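Local coordinates for beta-1,3-xylanase (Alcaligenes sp., PDB 2COV), which binds beta-1,3-xylan as the family 31 carbohydrate-binding module of a beta-1,3-xylanase, at residues W32-D43 and D66-Y77. Sequence-based numbering, arbitrary orientation.
Sequences WSAGWNYVCLND and DYKLTFKVEDRY
Strand 37-41 and strand 66-75 are antiparallel neighbours in the all-beta fold of this carbohydrate-binding module, with Tyr38/Lys72 and Cys40/Thr70 as hydrogen-bonded pairs and Asn37/Val73, Val39/Phe71 and Leu41/Leu69 as non-hydrogen-bonded ones. Where strand 37-41 has not yet begun, main-chain bonds from Glu74 N to Trp36 O and from Ala34 N to Glu74 O carry the ladder on, and Glu74 organises the loop 32-36. Its CG lies anti to the backbone N (chi1 -167°) and the chain then bends at chi2, bringing the carboxylate back to the loop. OE1 of Glu74 accepts from Ser33 OG at 2.6 Å, met from above the carboxylate plane, and from Gly35 N at 2.9 Å on the anti side. Ser33 OG in turn accepts from Tyr77 N at 3.0 Å, while OE2 of Glu74 takes Gly78 N. The CB of Glu74 sits over one face of Trp36, 3.4 Å from the centroid of the five-membered ring; NE1 of Trp36 binds Tyr38 OH of a second subunit. On the opposite sheet face, Val73 CG1 makes a CH-pi contact over one face of the five-membered ring of Trp32, 3.6 Å from its centroid and almost on the ring normal, and CH2 of Trp32 reaches Phe71 CE2, the two rings inclined at 52°. At the far end Asn42 OD1 accepts from Lys68 N (2.9 Å) nearly along the C=O axis, substituting for a backbone carbonyl. Extended Lys68 places NZ 2.8 Å from Asp43 OD2 in a salt bridge that uses the syn lone pair of that oxygen, and two waters link Asp43 to Thr70 OG1, which also hydrogen-bonds Asp85 OD1. A side-chain acceptor thus prolongs the ladder at Asn42, whereas the Glu74 carboxylate ties loop 32-36 to the turn at Tyr77 and Gly78; the two donors on OE1 would probably stabilise the charged form of the buried Glu74.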
loop_
_atom_site.group_PDB
_atom_site.type_symbol
_atom_site.label_atom_id
_atom_site.label_comp_id
_atom_site.label_asym_id
_atom_site.label_seq_id
_atom_site.Cartn_x
_atom_site.Cartn_y
_atom_site.Cartn_z
ATOM N N TRP A 32 -9.323 20.238 2.251
ATOM C CA TRP A 32 -8.636 19.364 3.215
ATOM C C TRP A 32 -7.798 20.163 4.188
ATOM O O TRP A 32 -7.269 21.210 3.808
ATOM C CB TRP A 32 -7.737 18.403 2.517
ATOM C CG TRP A 32 -8.317 17.696 1.326
ATOM C CD1 TRP A 32 -9.059 16.574 1.323
ATOM C CD2 TRP A 32 -8.077 18.028 -0.022
ATOM N NE1 TRP A 32 -9.347 16.242 0.046
ATOM C CE2 TRP A 32 -8.745 17.099 -0.800
ATOM C CE3 TRP A 32 -7.356 19.037 -0.663
ATOM C CZ2 TRP A 32 -8.702 17.133 -2.182
ATOM C CZ3 TRP A 32 -7.287 19.044 -2.011
ATOM C CH2 TRP A 32 -7.975 18.136 -2.752
ATOM N N SER A 33 -7.539 19.650 5.373
ATOM C CA SER A 33 -6.610 20.339 6.256
ATOM C C SER A 33 -5.218 20.443 5.620
ATOM O O SER A 33 -4.567 21.439 5.774
ATOM C CB SER A 33 -6.583 19.634 7.614
ATOM O OG SER A 33 -6.365 18.245 7.523
ATOM N N ALA A 34 -4.763 19.418 4.928
ATOM C CA ALA A 34 -3.633 19.527 4.047
ATOM C C ALA A 34 -2.374 19.997 4.753
ATOM O O ALA A 34 -1.593 20.788 4.234
ATOM C CB ALA A 34 -3.951 20.309 2.815
ATOM N N GLY A 35 -2.075 19.418 5.932
ATOM C CA GLY A 35 -0.780 19.679 6.575
ATOM C C GLY A 35 0.403 19.224 5.782
ATOM O O GLY A 35 1.495 19.741 5.929
ATOM N N TRP A 36 0.202 18.177 5.004
ATOM C CA TRP A 36 1.148 17.717 3.979
ATOM C C TRP A 36 0.359 17.349 2.724
ATOM O O TRP A 36 -0.874 17.136 2.783
ATOM C CB TRP A 36 2.055 16.546 4.460
ATOM C CG TRP A 36 1.279 15.342 4.926
ATOM C CD1 TRP A 36 0.945 15.035 6.203
ATOM C CD2 TRP A 36 0.660 14.299 4.120
ATOM N NE1 TRP A 36 0.209 13.926 6.279
ATOM C CE2 TRP A 36 0.011 13.438 5.007
ATOM C CE3 TRP A 36 0.633 14.035 2.766
ATOM C CZ2 TRP A 36 -0.708 12.353 4.559
ATOM C CZ3 TRP A 36 -0.076 12.932 2.316
ATOM C CH2 TRP A 36 -0.780 12.127 3.194
ATOM N N ASN A 37 1.078 17.312 1.583
ATOM C CA ASN A 37 0.499 16.844 0.315
ATOM C C ASN A 37 1.595 16.378 -0.594
ATOM O O ASN A 37 2.699 16.931 -0.571
ATOM C CB ASN A 37 -0.343 17.951 -0.356
ATOM C CG ASN A 37 0.512 18.970 -1.095
ATOM O OD1 ASN A 37 0.703 18.829 -2.298
ATOM N ND2 ASN A 37 1.066 19.972 -0.368
ATOM N N TYR A 38 1.285 15.398 -1.425
ATOM C CA TYR A 38 2.198 14.940 -2.471
ATOM C C TYR A 38 1.477 14.900 -3.798
ATOM O O TYR A 38 0.349 14.456 -3.869
ATOM C CB TYR A 38 2.795 13.570 -2.181
ATOM C CG TYR A 38 3.781 13.562 -1.035
ATOM C CD1 TYR A 38 3.366 13.403 0.256
ATOM C CD2 TYR A 38 5.129 13.734 -1.264
ATOM C CE1 TYR A 38 4.251 13.486 1.313
ATOM C CE2 TYR A 38 6.027 13.792 -0.260
ATOM C CZ TYR A 38 5.593 13.703 1.029
ATOM O OH TYR A 38 6.483 13.781 2.079
ATOM N N VAL A 39 2.206 15.336 -4.815
ATOM C CA VAL A 39 1.805 15.179 -6.189
ATOM C C VAL A 39 2.789 14.198 -6.809
ATOM O O VAL A 39 3.972 14.325 -6.624
ATOM C CB VAL A 39 1.873 16.560 -6.867
ATOM C CG1 VAL A 39 1.470 16.421 -8.257
ATOM C CG2 VAL A 39 0.993 17.592 -6.131
ATOM N N CYS A 40 2.279 13.257 -7.603
ATOM C CA CYS A 40 3.137 12.195 -8.155
ATOM C C CYS A 40 2.814 11.937 -9.611
ATOM O O CYS A 40 1.660 12.072 -10.070
ATOM C CB CYS A 40 2.951 10.859 -7.423
ATOM S SG CYS A 40 2.699 10.983 -5.645
ATOM N N LEU A 41 3.860 11.511 -10.313
ATOM C CA LEU A 41 3.735 11.055 -11.708
ATOM C C LEU A 41 4.380 9.677 -11.742
ATOM O O LEU A 41 5.564 9.527 -11.423
ATOM C CB LEU A 41 4.531 12.003 -12.643
ATOM C CG LEU A 41 4.304 11.781 -14.107
ATOM C CD1 LEU A 41 2.967 12.307 -14.510
ATOM C CD2 LEU A 41 5.420 12.433 -14.987
ATOM N N ASN A 42 3.605 8.678 -12.121
ATOM C CA ASN A 42 4.084 7.323 -12.103
ATOM C C ASN A 42 4.728 6.925 -10.782
ATOM O O ASN A 42 5.744 6.175 -10.716
ATOM C CB ASN A 42 5.056 7.002 -13.268
ATOM C CG ASN A 42 4.395 6.890 -14.604
ATOM O OD1 ASN A 42 3.147 6.915 -14.716
ATOM N ND2 ASN A 42 5.184 6.787 -15.650
ATOM N N ASP A 43 4.104 7.353 -9.682
ATOM C CA ASP A 43 4.533 7.005 -8.334
ATOM C C ASP A 43 5.877 7.604 -7.901
ATOM O O ASP A 43 6.457 7.204 -6.900
ATOM C CB ASP A 43 4.542 5.458 -8.054
ATOM C CG ASP A 43 3.348 4.765 -8.620
ATOM O OD1 ASP A 43 3.479 3.925 -9.582
ATOM O OD2 ASP A 43 2.235 5.088 -8.145
ATOM N N ASP A 66 1.648 7.747 -21.656
ATOM C CA ASP A 66 0.596 7.595 -20.656
ATOM C C ASP A 66 1.231 7.568 -19.282
ATOM O O ASP A 66 2.260 6.933 -19.088
ATOM C CB ASP A 66 -0.151 6.280 -20.825
ATOM C CG ASP A 66 -0.776 6.152 -22.153
ATOM O OD1 ASP A 66 -0.891 4.962 -22.634
ATOM O OD2 ASP A 66 -1.169 7.200 -22.705
ATOM N N TYR A 67 0.604 8.220 -18.303
ATOM C CA TYR A 67 1.116 8.355 -16.963
ATOM C C TYR A 67 -0.006 8.146 -15.951
ATOM O O TYR A 67 -1.147 8.542 -16.187
ATOM C CB TYR A 67 1.658 9.794 -16.765
ATOM C CG TYR A 67 2.893 10.070 -17.596
ATOM C CD1 TYR A 67 2.792 10.709 -18.831
ATOM C CD2 TYR A 67 4.137 9.637 -17.179
ATOM C CE1 TYR A 67 3.898 10.920 -19.628
ATOM C CE2 TYR A 67 5.280 9.861 -17.978
ATOM C CZ TYR A 67 5.123 10.475 -19.220
ATOM O OH TYR A 67 6.192 10.680 -20.019
ATOM N N LYS A 68 0.384 7.658 -14.790
ATOM C CA LYS A 68 -0.515 7.657 -13.623
ATOM C C LYS A 68 -0.258 8.937 -12.828
ATOM O O LYS A 68 0.895 9.205 -12.390
ATOM C CB LYS A 68 -0.240 6.467 -12.767
ATOM C CG LYS A 68 -1.068 6.381 -11.480
ATOM C CD LYS A 68 -0.479 5.236 -10.570
ATOM C CE LYS A 68 -1.091 5.093 -9.230
ATOM N NZ LYS A 68 -0.302 3.986 -8.543
ATOM N N LEU A 69 -1.306 9.716 -12.637
ATOM C CA LEU A 69 -1.218 10.854 -11.688
ATOM C C LEU A 69 -1.658 10.398 -10.333
ATOM O O LEU A 69 -2.658 9.664 -10.216
ATOM C CB LEU A 69 -2.166 11.977 -12.160
ATOM C CG LEU A 69 -2.092 12.443 -13.624
ATOM C CD1 LEU A 69 -2.990 13.678 -13.834
ATOM C CD2 LEU A 69 -0.649 12.687 -14.029
ATOM N N THR A 70 -1.022 10.893 -9.283
ATOM C CA THR A 70 -1.524 10.651 -7.924
ATOM C C THR A 70 -1.423 11.946 -7.135
ATOM O O THR A 70 -0.502 12.730 -7.269
ATOM C CB THR A 70 -0.656 9.615 -7.178
ATOM O OG1 THR A 70 -0.624 8.399 -7.944
ATOM C CG2 THR A 70 -1.120 9.290 -5.782
ATOM N N PHE A 71 -2.469 12.132 -6.317
ATOM C CA PHE A 71 -2.479 13.208 -5.343
ATOM C C PHE A 71 -2.784 12.597 -4.005
ATOM O O PHE A 71 -3.756 11.837 -3.851
ATOM C CB PHE A 71 -3.550 14.248 -5.659
ATOM C CG PHE A 71 -3.569 15.425 -4.717
ATOM C CD1 PHE A 71 -2.441 16.195 -4.555
ATOM C CD2 PHE A 71 -4.644 15.764 -3.957
ATOM C CE1 PHE A 71 -2.381 17.251 -3.659
ATOM C CE2 PHE A 71 -4.641 16.841 -3.090
ATOM C CZ PHE A 71 -3.521 17.551 -2.936
ATOM N N LYS A 72 -1.891 12.848 -3.061
ATOM C CA LYS A 72 -2.023 12.401 -1.686
ATOM C C LYS A 72 -2.107 13.598 -0.766
ATOM O O LYS A 72 -1.316 14.507 -0.884
ATOM C CB LYS A 72 -0.817 11.550 -1.240
ATOM C CG LYS A 72 -0.315 10.544 -2.199
ATOM C CD LYS A 72 0.769 9.678 -1.631
ATOM C CE LYS A 72 1.314 8.680 -2.628
ATOM N NZ LYS A 72 2.401 7.848 -2.068
ATOM N N VAL A 73 -3.068 13.596 0.140
ATOM C CA VAL A 73 -3.260 14.753 0.966
ATOM C C VAL A 73 -3.654 14.430 2.373
ATOM O O VAL A 73 -4.512 13.567 2.606
ATOM C CB VAL A 73 -4.257 15.737 0.282
ATOM C CG1 VAL A 73 -5.697 15.184 0.145
ATOM C CG2 VAL A 73 -4.268 17.090 1.004
ATOM N N GLU A 74 -3.052 15.114 3.332
ATOM C CA GLU A 74 -3.423 15.046 4.761
ATOM C C GLU A 74 -4.804 15.602 4.931
ATOM O O GLU A 74 -5.181 16.583 4.332
ATOM C CB GLU A 74 -2.404 15.893 5.525
ATOM C CG GLU A 74 -2.422 15.719 7.000
ATOM C CD GLU A 74 -3.525 16.481 7.732
ATOM O OE1 GLU A 74 -3.787 17.674 7.449
ATOM O OE2 GLU A 74 -4.115 15.843 8.669
ATOM N N ASP A 75 -5.652 14.935 5.753
ATOM C CA ASP A 75 -7.017 15.392 5.947
ATOM C C ASP A 75 -7.475 15.104 7.343
ATOM O O ASP A 75 -6.901 14.304 8.057
ATOM C CB ASP A 75 -7.998 14.697 4.922
ATOM C CG ASP A 75 -9.333 15.651 4.722
ATOM O OD1 ASP A 75 -10.191 15.134 4.200
ATOM O OD2 ASP A 75 -9.346 16.816 5.201
ATOM N N ARG A 76 -8.487 15.843 7.760
ATOM C CA ARG A 76 -9.177 15.559 9.053
ATOM C C ARG A 76 -8.293 15.978 10.218
ATOM O O ARG A 76 -8.400 15.437 11.309
ATOM C CB ARG A 76 -9.582 14.039 9.189
ATOM C CG ARG A 76 -10.159 13.282 7.944
ATOM C CD ARG A 76 -11.526 13.515 7.984
ATOM N NE ARG A 76 -12.386 13.093 6.881
ATOM C CZ ARG A 76 -13.704 13.394 7.042
ATOM N NH1 ARG A 76 -14.572 13.137 6.141
ATOM N NH2 ARG A 76 -14.160 13.864 8.246
ATOM N N TYR A 77 -7.396 16.937 10.005
ATOM C CA TYR A 77 -6.664 17.571 11.121
ATOM C C TYR A 77 -5.882 16.536 11.924
ATOM O O TYR A 77 -5.979 16.435 13.148
ATOM C CB TYR A 77 -7.577 18.435 12.014
ATOM C CG TYR A 77 -8.256 19.517 11.222
ATOM C CD1 TYR A 77 -9.523 19.304 10.708
ATOM C CD2 TYR A 77 -7.651 20.748 10.965
ATOM C CE1 TYR A 77 -10.174 20.260 9.872
ATOM C CE2 TYR A 77 -8.337 21.725 10.115
ATOM C CZ TYR A 77 -9.563 21.429 9.595
ATOM O OH TYR A 77 -10.192 22.393 8.765
HETATM O O HOH W 1 4.636 6.138 -18.407
HETATM O O HOH W 2 1.516 8.559 -9.715
HETATM O O HOH W 3 1.500 6.907 -6.414
#